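Local atomic coordinates of CRISPR system Cmr subunit Cmr1-1 (PDB entry 4W8Z), a protein that caps one end of the type III-B Cmr ribonucleoprotein complex together with Cmr6, binds RNA, and serves CRISPR immunity against mobile genetic elements. Residues Y30-S35 with R312-V317; W45-A50 with Q59-I64; H119-P122 with R126-V129; S165-R170 with V288-G293; K249-R254 with L322-W327. All coordinates share one frame; numbering follows the deposited sequence.

Contact 5 is the buried one of the five, an aromatic and hydroxyl-bonded contact between helix 237-264 and the loop that precedes helix 327-330. Contact 1, a lone salt bridge, lies at the surface; contacts 2, 3 and 4 are partly buried. Contacts 1 and 4 both join the RAMP-superfamily region to the Cmr1-like C-terminal region, and both use a lysine-glutamate pair, whereas contacts 2 and 3 stay inside the first region and are mainly apolar. Contacts 3 and 4 reach the same antiparallel sheet and meet where R126 NH1 lies near R170 NH1. Contacts 1 and 5 share the loop between strand 294-302 and helix 327-330 and touch through I316, V317 and L252.

Contact 1 of 5, residues Y30-S35 with R312-V317; sequences YPEVRS and RSKHIV
A salt bridge between two surface loops, E32 to K314, ties the RAMP-superfamily region of Cmr1 to its Cmr1-like C-terminal region, 277 residues further along the chain at the closest ends. E32 sits in the type I beta turn from Y30 to V33, in the loop between strand 8-16 and helix 38-54; K314 belongs to the long loop between strand 294-302 and helix 327-330. The backbones stay well apart, with the CA atoms of E32 and K314 separated by 9.2 Å, and the two side chains bridge the gap, crossing at about a right angle. K314 leaves its backbone with CG between N and the carbonyl carbon (chi1 48°), then runs out extended to its amine. E32 starts with CG on the far side from its N and bends at chi2 (70°), which brings the carboxylate round to the lysine. Only OE1 of E32 makes the contact, and the amine approaches its syn lone pair; CD of K314 also passes within 3.6 Å of E32 OE1. The other oxygen, OE2, forms a salt bridge with R158, so the carboxylate is shared between two basic residues, which would be expected to favour its charged form. On the second loop, the ring nitrogen ND1 of H315 accepts from the backbone N of V317 at 3.2 Å. The interloop bond itself spans 3.3 Å from K314 NZ to E32 OE1.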
# COMPACT_ATOMS: atom_id res chain seq x y z
N TYR A 30 21.08 0.74 4.92
CA TYR A 30 20.18 -0.27 5.47
C TYR A 30 19.06 -0.61 4.48
O TYR A 30 18.13 0.17 4.29
CB TYR A 30 19.58 0.22 6.79
CG TYR A 30 20.56 0.96 7.67
CD1 TYR A 30 20.58 2.35 7.70
CD2 TYR A 30 21.46 0.27 8.47
CE1 TYR A 30 21.47 3.03 8.51
CE2 TYR A 30 22.35 0.94 9.28
CZ TYR A 30 22.35 2.32 9.30
OH TYR A 30 23.24 3.00 10.10
N PRO A 31 19.16 -1.79 3.85
CA PRO A 31 18.19 -2.19 2.82
C PRO A 31 16.79 -2.48 3.36
O PRO A 31 15.83 -2.41 2.59
CB PRO A 31 18.81 -3.47 2.23
CG PRO A 31 20.26 -3.38 2.57
CD PRO A 31 20.31 -2.71 3.91
N GLU A 32 16.67 -2.80 4.65
CA GLU A 32 15.35 -3.03 5.25
C GLU A 32 14.55 -1.73 5.22
O GLU A 32 13.32 -1.75 5.10
CB GLU A 32 15.48 -3.54 6.69
CG GLU A 32 14.16 -3.61 7.47
CD GLU A 32 13.22 -4.70 6.97
OE1 GLU A 32 13.70 -5.67 6.33
OE2 GLU A 32 11.99 -4.59 7.21
N VAL A 33 15.24 -0.61 5.33
CA VAL A 33 14.60 0.69 5.33
C VAL A 33 14.23 1.09 3.91
O VAL A 33 14.81 2.01 3.33
CB VAL A 33 15.50 1.77 5.97
CG1 VAL A 33 14.71 3.05 6.24
CG2 VAL A 33 16.08 1.25 7.27
N ARG A 34 13.26 0.38 3.34
CA ARG A 34 12.67 0.76 2.07
C ARG A 34 11.67 1.88 2.28
O ARG A 34 10.83 1.82 3.18
CB ARG A 34 11.98 -0.43 1.39
CG ARG A 34 12.84 -1.18 0.39
CD ARG A 34 11.98 -1.80 -0.72
NE ARG A 34 10.84 -2.54 -0.18
CZ ARG A 34 9.57 -2.15 -0.28
NH1 ARG A 34 9.26 -1.01 -0.89
NH2 ARG A 34 8.60 -2.90 0.24
N SER A 35 11.75 2.91 1.45
CA SER A 35 10.87 4.06 1.59
C SER A 35 10.34 4.50 0.23
O SER A 35 10.93 5.38 -0.41
CB SER A 35 11.59 5.20 2.29
OG SER A 35 10.70 6.25 2.63
N ARG A 312 12.54 -15.44 5.97
CA ARG A 312 13.56 -14.50 5.51
C ARG A 312 14.76 -14.50 6.47
O ARG A 312 14.60 -14.75 7.66
CB ARG A 312 12.97 -13.10 5.37
CG ARG A 312 13.56 -12.29 4.24
CD ARG A 312 13.67 -13.11 2.97
NE ARG A 312 14.27 -12.36 1.88
CZ ARG A 312 15.56 -12.01 1.83
NH1 ARG A 312 16.38 -12.33 2.82
NH2 ARG A 312 16.02 -11.32 0.79
N SER A 313 15.95 -14.22 5.95
CA SER A 313 17.15 -14.22 6.79
C SER A 313 17.33 -12.88 7.49
O SER A 313 18.33 -12.18 7.31
CB SER A 313 18.39 -14.57 5.97
OG SER A 313 18.68 -13.54 5.04
N LYS A 314 16.33 -12.52 8.29
CA LYS A 314 16.36 -11.34 9.12
C LYS A 314 15.53 -11.65 10.36
O LYS A 314 15.03 -12.77 10.50
CB LYS A 314 15.82 -10.12 8.37
CG LYS A 314 14.51 -10.38 7.65
CD LYS A 314 14.19 -9.26 6.68
CE LYS A 314 12.79 -9.42 6.12
NZ LYS A 314 12.51 -8.44 5.05
N HIS A 315 15.36 -10.69 11.27
CA HIS A 315 14.58 -10.97 12.47
C HIS A 315 13.11 -11.19 12.11
O HIS A 315 12.58 -10.54 11.21
CB HIS A 315 14.72 -9.85 13.49
CG HIS A 315 14.37 -10.28 14.88
ND1 HIS A 315 13.07 -10.36 15.34
CD2 HIS A 315 15.16 -10.68 15.91
CE1 HIS A 315 13.08 -10.77 16.60
NE2 HIS A 315 14.33 -10.97 16.97
N ILE A 316 12.47 -12.10 12.83
CA ILE A 316 11.10 -12.50 12.54
C ILE A 316 10.12 -11.33 12.68
O ILE A 316 9.03 -11.34 12.10
CB ILE A 316 10.65 -13.66 13.46
CG1 ILE A 316 9.31 -14.25 12.98
CG2 ILE A 316 10.59 -13.21 14.91
CD1 ILE A 316 9.14 -15.72 13.28
N VAL A 317 10.53 -10.30 13.41
CA VAL A 317 9.72 -9.10 13.55
C VAL A 317 9.66 -8.33 12.23
O VAL A 317 8.75 -7.54 12.00
CB VAL A 317 10.25 -8.17 14.68
CG1 VAL A 317 11.53 -7.46 14.24
CG2 VAL A 317 9.19 -7.17 15.09

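Contact 2 of 5, residues W45-A50 with Q59-I64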
# COMPACT_ATOMS: atom_id res chain seq x y z
N TRP A 45 1.95 1.33 -8.78
CA TRP A 45 0.52 1.13 -8.92
C TRP A 45 0.07 1.12 -10.37
O TRP A 45 -0.96 0.54 -10.69
CB TRP A 45 -0.25 2.19 -8.13
CG TRP A 45 -0.52 1.73 -6.75
CD1 TRP A 45 0.06 2.17 -5.60
CD2 TRP A 45 -1.41 0.67 -6.37
NE1 TRP A 45 -0.43 1.47 -4.52
CE2 TRP A 45 -1.33 0.54 -4.97
CE3 TRP A 45 -2.28 -0.17 -7.08
CZ2 TRP A 45 -2.08 -0.39 -4.26
CZ3 TRP A 45 -3.02 -1.10 -6.37
CH2 TRP A 45 -2.92 -1.20 -4.97
N PHE A 46 0.85 1.74 -11.25
CA PHE A 46 0.55 1.65 -12.67
C PHE A 46 0.68 0.21 -13.13
O PHE A 46 -0.12 -0.27 -13.93
CB PHE A 46 1.47 2.56 -13.49
CG PHE A 46 1.37 2.33 -14.96
CD1 PHE A 46 0.32 2.86 -15.68
CD2 PHE A 46 2.31 1.56 -15.62
CE1 PHE A 46 0.22 2.65 -17.04
CE2 PHE A 46 2.21 1.34 -16.98
CZ PHE A 46 1.16 1.88 -17.69
N ARG A 47 1.70 -0.47 -12.63
CA ARG A 47 1.97 -1.85 -13.02
C ARG A 47 0.86 -2.77 -12.53
O ARG A 47 0.52 -3.75 -13.20
CB ARG A 47 3.31 -2.31 -12.48
CG ARG A 47 4.50 -1.48 -12.92
CD ARG A 47 5.78 -2.25 -12.71
NE ARG A 47 5.65 -3.60 -13.24
CZ ARG A 47 6.67 -4.44 -13.46
NH1 ARG A 47 7.91 -4.06 -13.19
NH2 ARG A 47 6.44 -5.65 -13.94
N ALA A 48 0.32 -2.46 -11.36
CA ALA A 48 -0.75 -3.27 -10.78
C ALA A 48 -2.05 -3.09 -11.55
O ALA A 48 -2.83 -4.03 -11.70
CB ALA A 48 -0.94 -2.91 -9.32
N LEU A 49 -2.28 -1.88 -12.05
CA LEU A 49 -3.46 -1.60 -12.86
C LEU A 49 -3.33 -2.21 -14.24
O LEU A 49 -4.13 -3.05 -14.65
CB LEU A 49 -3.71 -0.09 -12.98
CG LEU A 49 -4.06 0.68 -11.71
CD1 LEU A 49 -4.50 2.10 -12.05
CD2 LEU A 49 -5.12 -0.04 -10.89
N ALA A 50 -2.30 -1.78 -14.97
CA ALA A 50 -2.07 -2.24 -16.34
C ALA A 50 -1.83 -3.74 -16.39
O ALA A 50 -2.33 -4.42 -17.29
CB ALA A 50 -0.90 -1.49 -16.96
N GLN A 59 6.68 -8.42 -20.95
CA GLN A 59 7.46 -7.55 -21.83
C GLN A 59 6.64 -6.32 -22.21
O GLN A 59 7.10 -5.18 -22.07
CB GLN A 59 7.90 -8.31 -23.07
CG GLN A 59 9.15 -7.77 -23.75
CD GLN A 59 9.95 -8.87 -24.44
OE1 GLN A 59 10.40 -9.81 -23.79
NE2 GLN A 59 10.10 -8.75 -25.75
N LYS A 60 5.42 -6.56 -22.67
CA LYS A 60 4.52 -5.50 -23.10
C LYS A 60 4.22 -4.52 -21.97
O LYS A 60 4.05 -3.33 -22.19
CB LYS A 60 3.21 -6.09 -23.65
CG LYS A 60 2.29 -5.09 -24.31
CD LYS A 60 1.08 -5.78 -24.91
CE LYS A 60 0.16 -4.78 -25.60
NZ LYS A 60 -1.03 -5.44 -26.21
N LEU A 61 4.15 -5.04 -20.75
CA LEU A 61 3.93 -4.20 -19.58
C LEU A 61 5.08 -3.22 -19.39
O LEU A 61 4.86 -2.03 -19.15
CB LEU A 61 3.76 -5.06 -18.32
CG LEU A 61 3.43 -4.28 -17.04
CD1 LEU A 61 2.07 -3.61 -17.17
CD2 LEU A 61 3.48 -5.18 -15.81
N LYS A 62 6.31 -3.73 -19.50
CA LYS A 62 7.49 -2.91 -19.28
C LYS A 62 7.68 -1.88 -20.39
O LYS A 62 8.28 -0.83 -20.17
CB LYS A 62 8.74 -3.79 -19.18
CG LYS A 62 9.89 -3.13 -18.44
CD LYS A 62 9.46 -2.77 -17.03
CE LYS A 62 10.63 -2.32 -16.18
NZ LYS A 62 10.27 -2.33 -14.74
N GLU A 63 7.16 -2.18 -21.58
CA GLU A 63 7.23 -1.24 -22.69
C GLU A 63 6.40 0.00 -22.40
O GLU A 63 6.88 1.13 -22.53
CB GLU A 63 6.75 -1.91 -23.98
CG GLU A 63 7.67 -3.00 -24.49
CD GLU A 63 7.12 -3.72 -25.71
OE1 GLU A 63 7.71 -4.74 -26.13
OE2 GLU A 63 6.08 -3.26 -26.25
N ILE A 64 5.15 -0.21 -21.99
CA ILE A 64 4.25 0.89 -21.69
C ILE A 64 4.68 1.64 -20.44
O ILE A 64 4.59 2.87 -20.38
CB ILE A 64 2.80 0.39 -21.52
CG1 ILE A 64 2.45 -0.59 -22.64
CG2 ILE A 64 1.83 1.56 -21.48
CD1 ILE A 64 1.00 -0.56 -23.06
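The ring of F46 meets CG2 of I64 at its edge, near the ring plane, while one face is covered from within its own helix by CB of A50, offset toward the rim. The guanidinium of R47 is approached obliquely by CD2 of L61 and by the amine of K62. These side chains fill a helix-helix packing between helices 38-54 and 58-69, whose N-to-C directions over the two segments differ by 133°, with axes 10.6 Å apart at their closest. L61 is the central residue: its CD2 rests against the R47 head, 3.5 Å from NH2, crossing that side chain at about a right angle. F54 of the first helix also touches L61 and I64. R47 bends at chi3 (48°), turning its head across L61 toward the lysine. This puts R47 NH1 and K62 NZ, two donors of like charge with no bond between them, 3.3 Å apart, though E65 makes long, weak ion pairs with both residues. On its other branch, CD1 of L61 lies 3.7 Å from CB of A50.

Contact 3 of 5, residues H119-P122 with R126-V129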
# COMPACT_ATOMS: atom_id res chain seq x y z
N HIS A 119 13.11 13.37 12.90
CA HIS A 119 11.88 13.99 12.45
C HIS A 119 11.05 13.08 11.55
O HIS A 119 11.57 12.14 10.94
CB HIS A 119 12.18 15.30 11.71
CG HIS A 119 12.91 16.31 12.55
ND1 HIS A 119 14.25 16.21 12.83
CD2 HIS A 119 12.47 17.43 13.17
CE1 HIS A 119 14.62 17.23 13.59
NE2 HIS A 119 13.56 17.99 13.80
N TYR A 120 9.75 13.36 11.48
CA TYR A 120 8.84 12.63 10.62
C TYR A 120 7.75 13.58 10.14
O TYR A 120 7.75 14.76 10.48
CB TYR A 120 8.22 11.43 11.35
CG TYR A 120 7.19 11.79 12.41
CD1 TYR A 120 7.51 12.57 13.51
CD2 TYR A 120 5.88 11.32 12.30
CE1 TYR A 120 6.56 12.89 14.47
CE2 TYR A 120 4.94 11.63 13.26
CZ TYR A 120 5.28 12.41 14.33
OH TYR A 120 4.32 12.71 15.28
N TYR A 121 6.82 13.07 9.33
CA TYR A 121 5.67 13.85 8.92
C TYR A 121 4.42 13.34 9.63
O TYR A 121 3.90 12.28 9.29
CB TYR A 121 5.48 13.79 7.40
CG TYR A 121 6.49 14.58 6.60
CD1 TYR A 121 6.46 15.97 6.58
CD2 TYR A 121 7.48 13.93 5.86
CE1 TYR A 121 7.38 16.69 5.84
CE2 TYR A 121 8.40 14.65 5.12
CZ TYR A 121 8.35 16.03 5.12
OH TYR A 121 9.27 16.74 4.39
N PRO A 122 3.94 14.10 10.62
CA PRO A 122 2.78 13.68 11.43
C PRO A 122 1.48 13.82 10.65
O PRO A 122 1.46 14.52 9.63
CB PRO A 122 2.83 14.65 12.62
CG PRO A 122 3.45 15.87 12.06
CD PRO A 122 4.47 15.40 11.06
N ARG A 126 0.94 17.96 4.61
CA ARG A 126 0.38 18.08 3.27
C ARG A 126 1.45 18.12 2.19
O ARG A 126 2.57 18.59 2.42
CB ARG A 126 -0.50 19.32 3.18
CG ARG A 126 -1.79 19.20 3.96
CD ARG A 126 -2.74 20.32 3.64
NE ARG A 126 -3.96 20.19 4.43
CZ ARG A 126 -5.01 21.01 4.33
NH1 ARG A 126 -4.98 22.03 3.48
NH2 ARG A 126 -6.07 20.81 5.09
N PHE A 127 1.10 17.60 1.01
CA PHE A 127 2.01 17.53 -0.13
C PHE A 127 1.27 17.95 -1.39
O PHE A 127 0.11 17.59 -1.59
CB PHE A 127 2.56 16.11 -0.30
CG PHE A 127 3.27 15.58 0.92
CD1 PHE A 127 2.56 15.04 1.98
CD2 PHE A 127 4.66 15.63 1.02
CE1 PHE A 127 3.20 14.56 3.10
CE2 PHE A 127 5.31 15.15 2.14
CZ PHE A 127 4.58 14.61 3.18
N ARG A 128 1.94 18.73 -2.24
CA ARG A 128 1.38 19.07 -3.54
C ARG A 128 1.91 18.13 -4.60
O ARG A 128 3.11 17.92 -4.71
CB ARG A 128 1.72 20.51 -3.91
CG ARG A 128 1.39 20.85 -5.36
CD ARG A 128 0.82 22.25 -5.47
NE ARG A 128 -0.11 22.53 -4.38
CZ ARG A 128 -0.90 23.60 -4.33
NH1 ARG A 128 -0.88 24.49 -5.31
NH2 ARG A 128 -1.70 23.77 -3.29
N VAL A 129 1.00 17.55 -5.38
CA VAL A 129 1.39 16.68 -6.48
C VAL A 129 0.83 17.22 -7.79
O VAL A 129 -0.37 17.41 -7.93
CB VAL A 129 0.91 15.24 -6.28
CG1 VAL A 129 1.29 14.38 -7.47
CG2 VAL A 129 1.49 14.65 -5.00
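One aromatic pair, Y121 with F127, makes the contact between the residue following short strand 119-120 and the start of strand 126-133, joined by the brief connection between them. Strand 126-133 is an inner strand of the four-stranded antiparallel sheet of the RAMP-superfamily region, lying between strands 79-84 and 8-16, while strand 119-120 pairs with strand 89-90 in a separate two-stranded ribbon. The aromatic interaction is a T-shaped (edge-to-face) stack: F127 presents its edge to one face of Y121, with planes at 71° and centroids 5.2 Å apart. The leading atom is CZ of F127, which stands 3.9 Å above the tyrosine plane, over its centre. Both residues carry CG opposite the carbonyl carbon and beside N, and with chi1 at -57° the F127 ring is directed across to the tyrosine. Apolar neighbours extend this pair, since P84 touches both rings, L22 and P88 add to the Y121 side, and I14 of strand 8-16 touches F127. Backbone hydrogen bonds hold the two ends separately: F127 pairs with I14, and Y121 with T20. Charged interactions belong to the neighbouring residues of strand 126-133, where R126 forms a salt bridge with E15 and R128 with E13. Within the stack, CZ of F127 is 4.0 Å from CD2 of Y121 and 4.1 Å from its CD1.

Contact 4 of 5, residues S165-R170 with V288-G293; sequences SMKIVR and VVEIGG
S165, just before strand 166-172, meets V288 of strand 284-291 by offering its hydroxyl oxygen to a backbone amide. The strand it introduces forms one edge of the four-stranded antiparallel sheet in the RAMP-superfamily region, and strand 284-291 belongs to the sheet of the Cmr1-like C-terminal region, so the contact links the two sheets by a side-chain-to-backbone bond and a salt bridge. The N-H of V288 points to S165 OG at 3.0 Å and almost straight, 173° at the hydrogen. The backbone of S165 is itself anchored, its N bonding T18 OG1. M166 turns away, its side chain packing on I14 and S16 of strand 8-16. K167 comes next and points back toward the second strand. Its CG stands between N and the carbonyl carbon (chi1 79°), and a bend at chi3 brings the amine up to the extended side chain of E290. K167 NZ lies 2.9 Å from OE1 and 3.0 Å from OE2 of E290, so that the amine faces both oxygens of the carboxylate in a forked salt bridge whose two hydrogen bonds are weak in geometry. Further along, V169 and R170 follow strand 8-16 through backbone bonds with E13. A neutral bond at a buried serine thus gives way to an ion pair at partly exposed residues, where each charge would be expected to stabilise the other.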
# COMPACT_ATOMS: atom_id res chain seq x y z
N SER A 165 -0.44 6.46 5.06
CA SER A 165 -1.77 6.47 4.46
C SER A 165 -2.15 7.91 4.12
O SER A 165 -1.96 8.81 4.93
CB SER A 165 -2.80 5.84 5.38
OG SER A 165 -2.64 4.44 5.43
N MET A 166 -2.69 8.10 2.92
CA MET A 166 -2.96 9.44 2.41
C MET A 166 -4.43 9.66 2.07
O MET A 166 -5.18 8.70 1.84
CB MET A 166 -2.11 9.70 1.17
CG MET A 166 -0.62 9.56 1.43
SD MET A 166 0.02 10.93 2.41
CE MET A 166 1.52 10.21 3.07
N LYS A 167 -4.83 10.92 2.03
CA LYS A 167 -6.13 11.30 1.49
C LYS A 167 -5.97 12.55 0.64
O LYS A 167 -5.01 13.30 0.81
CB LYS A 167 -7.15 11.53 2.61
CG LYS A 167 -7.04 12.88 3.31
CD LYS A 167 -7.91 12.90 4.54
CE LYS A 167 -8.50 14.27 4.78
NZ LYS A 167 -9.60 14.21 5.80
N ILE A 168 -6.90 12.76 -0.29
CA ILE A 168 -6.89 13.97 -1.11
C ILE A 168 -7.75 15.04 -0.47
O ILE A 168 -8.96 14.85 -0.29
CB ILE A 168 -7.41 13.68 -2.53
CG1 ILE A 168 -6.49 12.70 -3.25
CG2 ILE A 168 -7.54 14.97 -3.33
CD1 ILE A 168 -7.00 12.25 -4.60
N VAL A 169 -7.15 16.17 -0.10
CA VAL A 169 -7.91 17.24 0.53
C VAL A 169 -8.53 18.17 -0.51
O VAL A 169 -9.68 18.58 -0.38
CB VAL A 169 -7.05 18.06 1.52
CG1 VAL A 169 -6.93 17.33 2.85
CG2 VAL A 169 -5.68 18.36 0.94
N ARG A 170 -7.77 18.50 -1.55
CA ARG A 170 -8.33 19.27 -2.65
C ARG A 170 -7.55 19.02 -3.94
O ARG A 170 -6.37 18.66 -3.91
CB ARG A 170 -8.33 20.76 -2.34
CG ARG A 170 -6.97 21.43 -2.37
CD ARG A 170 -7.09 22.90 -2.04
NE ARG A 170 -7.69 23.10 -0.72
CZ ARG A 170 -7.00 23.18 0.41
NH1 ARG A 170 -5.67 23.11 0.37
NH2 ARG A 170 -7.62 23.35 1.56
N VAL A 288 -4.90 3.01 6.71
CA VAL A 288 -6.15 3.65 7.11
C VAL A 288 -6.79 4.39 5.94
O VAL A 288 -6.15 5.21 5.28
CB VAL A 288 -5.92 4.63 8.28
CG1 VAL A 288 -7.24 5.22 8.76
CG2 VAL A 288 -5.20 3.92 9.41
N VAL A 289 -8.06 4.10 5.69
CA VAL A 289 -8.82 4.80 4.67
C VAL A 289 -9.92 5.64 5.33
O VAL A 289 -10.51 5.23 6.33
CB VAL A 289 -9.44 3.82 3.63
CG1 VAL A 289 -10.42 2.85 4.30
CG2 VAL A 289 -10.10 4.57 2.47
N GLU A 290 -10.17 6.82 4.79
CA GLU A 290 -11.25 7.66 5.29
C GLU A 290 -12.51 7.50 4.45
O GLU A 290 -12.50 7.72 3.23
CB GLU A 290 -10.82 9.13 5.33
CG GLU A 290 -11.88 10.06 5.88
CD GLU A 290 -11.33 11.44 6.19
OE1 GLU A 290 -10.22 11.51 6.78
OE2 GLU A 290 -11.99 12.44 5.85
N ILE A 291 -13.59 7.08 5.10
CA ILE A 291 -14.88 6.90 4.44
C ILE A 291 -15.97 7.66 5.20
O ILE A 291 -16.19 7.39 6.38
CB ILE A 291 -15.28 5.41 4.33
CG1 ILE A 291 -14.12 4.58 3.80
CG2 ILE A 291 -16.50 5.25 3.45
CD1 ILE A 291 -14.37 3.09 3.81
N GLY A 292 -16.62 8.60 4.53
CA GLY A 292 -17.65 9.39 5.18
C GLY A 292 -17.10 10.22 6.33
O GLY A 292 -17.79 10.46 7.31
N GLY A 293 -15.84 10.63 6.22
CA GLY A 293 -15.22 11.45 7.24
C GLY A 293 -14.85 10.68 8.50
O GLY A 293 -14.61 11.28 9.55

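Contact 5 of 5, residues K249-R254 with L322-W327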
# COMPACT_ATOMS: atom_id res chain seq x y z
N LYS A 249 0.36 -8.33 17.37
CA LYS A 249 1.13 -8.83 18.50
C LYS A 249 0.85 -10.31 18.72
O LYS A 249 1.76 -11.09 18.99
CB LYS A 249 0.81 -8.03 19.76
CG LYS A 249 1.62 -8.42 20.98
CD LYS A 249 1.04 -7.80 22.24
CE LYS A 249 1.76 -8.28 23.49
NZ LYS A 249 1.04 -7.86 24.74
N GLU A 250 -0.41 -10.69 18.59
CA GLU A 250 -0.81 -12.08 18.77
C GLU A 250 -0.41 -12.92 17.57
O GLU A 250 0.01 -14.08 17.71
CB GLU A 250 -2.32 -12.18 19.01
CG GLU A 250 -2.87 -13.61 19.14
CD GLU A 250 -2.32 -14.37 20.34
OE1 GLU A 250 -1.60 -13.78 21.18
OE2 GLU A 250 -2.62 -15.58 20.45
N TYR A 251 -0.53 -12.33 16.38
CA TYR A 251 -0.09 -12.96 15.14
C TYR A 251 1.39 -13.30 15.21
O TYR A 251 1.80 -14.41 14.88
CB TYR A 251 -0.37 -12.02 13.96
CG TYR A 251 0.09 -12.49 12.60
CD1 TYR A 251 -0.54 -13.55 11.96
CD2 TYR A 251 1.13 -11.85 11.95
CE1 TYR A 251 -0.13 -13.96 10.70
CE2 TYR A 251 1.54 -12.26 10.69
CZ TYR A 251 0.91 -13.31 10.08
OH TYR A 251 1.32 -13.71 8.83
N LEU A 252 2.18 -12.34 15.66
CA LEU A 252 3.62 -12.52 15.80
C LEU A 252 3.95 -13.52 16.91
O LEU A 252 4.92 -14.28 16.80
CB LEU A 252 4.30 -11.18 16.09
CG LEU A 252 5.80 -11.16 16.36
CD1 LEU A 252 6.57 -11.57 15.12
CD2 LEU A 252 6.23 -9.78 16.83
N ARG A 253 3.16 -13.52 17.98
CA ARG A 253 3.41 -14.43 19.09
C ARG A 253 3.32 -15.89 18.65
O ARG A 253 4.21 -16.69 18.95
CB ARG A 253 2.43 -14.16 20.23
CG ARG A 253 2.80 -14.85 21.53
CD ARG A 253 1.72 -14.72 22.59
NE ARG A 253 0.48 -15.39 22.20
CZ ARG A 253 0.29 -16.70 22.25
NH1 ARG A 253 1.27 -17.50 22.67
NH2 ARG A 253 -0.87 -17.23 21.88
N ARG A 254 2.26 -16.22 17.93
CA ARG A 254 2.07 -17.58 17.43
C ARG A 254 3.06 -17.90 16.32
O ARG A 254 3.47 -19.05 16.14
CB ARG A 254 0.64 -17.77 16.92
CG ARG A 254 -0.41 -17.55 17.99
CD ARG A 254 -1.78 -17.95 17.49
NE ARG A 254 -2.82 -17.57 18.43
CZ ARG A 254 -4.12 -17.77 18.23
NH1 ARG A 254 -4.54 -18.36 17.12
NH2 ARG A 254 -4.99 -17.38 19.15
N LEU A 322 1.44 -11.81 6.17
CA LEU A 322 0.78 -12.56 5.10
C LEU A 322 -0.72 -12.65 5.31
O LEU A 322 -1.25 -12.18 6.32
CB LEU A 322 1.36 -13.96 4.98
CG LEU A 322 2.87 -14.06 4.74
CD1 LEU A 322 3.25 -15.51 4.52
CD2 LEU A 322 3.30 -13.18 3.56
N SER A 323 -1.41 -13.26 4.36
CA SER A 323 -2.87 -13.24 4.33
C SER A 323 -3.52 -14.02 5.46
O SER A 323 -4.70 -13.83 5.74
CB SER A 323 -3.37 -13.78 3.00
OG SER A 323 -2.99 -15.13 2.86
N ASN A 324 -2.77 -14.89 6.13
CA ASN A 324 -3.33 -15.62 7.26
C ASN A 324 -3.47 -14.74 8.50
O ASN A 324 -3.90 -15.21 9.56
CB ASN A 324 -2.49 -16.86 7.57
CG ASN A 324 -1.05 -16.52 7.89
OD1 ASN A 324 -0.55 -15.46 7.52
ND2 ASN A 324 -0.37 -17.43 8.56
N PHE A 325 -3.11 -13.47 8.36
CA PHE A 325 -3.23 -12.49 9.43
C PHE A 325 -4.67 -11.98 9.56
O PHE A 325 -5.03 -11.39 10.58
CB PHE A 325 -2.26 -11.33 9.17
CG PHE A 325 -2.53 -10.10 9.99
CD1 PHE A 325 -2.29 -10.08 11.35
CD2 PHE A 325 -2.99 -8.94 9.38
CE1 PHE A 325 -2.53 -8.94 12.10
CE2 PHE A 325 -3.23 -7.79 10.13
CZ PHE A 325 -2.99 -7.80 11.49
N ASP A 326 -5.49 -12.22 8.55
CA ASP A 326 -6.84 -11.67 8.53
C ASP A 326 -7.73 -12.24 9.64
O ASP A 326 -8.65 -11.56 10.09
CB ASP A 326 -7.51 -11.89 7.17
CG ASP A 326 -7.42 -13.32 6.69
OD1 ASP A 326 -7.19 -14.23 7.52
OD2 ASP A 326 -7.56 -13.54 5.47
N TRP A 327 -7.47 -13.47 10.06
CA TRP A 327 -8.22 -14.06 11.17
C TRP A 327 -8.11 -13.20 12.42
O TRP A 327 -9.08 -13.04 13.16
CB TRP A 327 -7.74 -15.48 11.49
CG TRP A 327 -8.15 -15.93 12.86
CD1 TRP A 327 -7.40 -15.86 14.01
CD2 TRP A 327 -9.42 -16.48 13.24
NE1 TRP A 327 -8.13 -16.34 15.08
CE2 TRP A 327 -9.36 -16.73 14.63
CE3 TRP A 327 -10.58 -16.79 12.54
CZ2 TRP A 327 -10.44 -17.27 15.33
CZ3 TRP A 327 -11.65 -17.34 13.24
CH2 TRP A 327 -11.57 -17.57 14.62
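Y251 and F325 both carry CG opposite the backbone N (chi1 177° for Y251), which lets the two side chains cross at about a right angle. The edge of F325 faces one face of Y251, with centroids 5.2 Å apart and planes at 69°. F325 CD1 comes to 3.6 Å from Y251 CG, and the CB of F325 makes a CH-pi contact over the same ring, 3.8 Å from its centroid. Y251 projects from helix 237-264 of the Cmr1-like C-terminal region onto a short 3-10 turn in the loop ahead of helix 327-330, and V321 of that loop also touches it. Its buried hydroxyl is held twice. It donates to OD1 of N324 at 2.9 Å, the donor lying 28° off the carbonyl plane, with the amide set at the edge of the tyrosine ring and nearly perpendicular to it. It also accepts from the backbone N of L322 at 3.3 Å. Beside this, on the helix, E250 is gripped by R253 side-on, one nitrogen to each carboxylate oxygen, and NE of R254 reaches OE2 of E250, 2.8 Å away, on the anti side but tilted well out of the carboxylate plane.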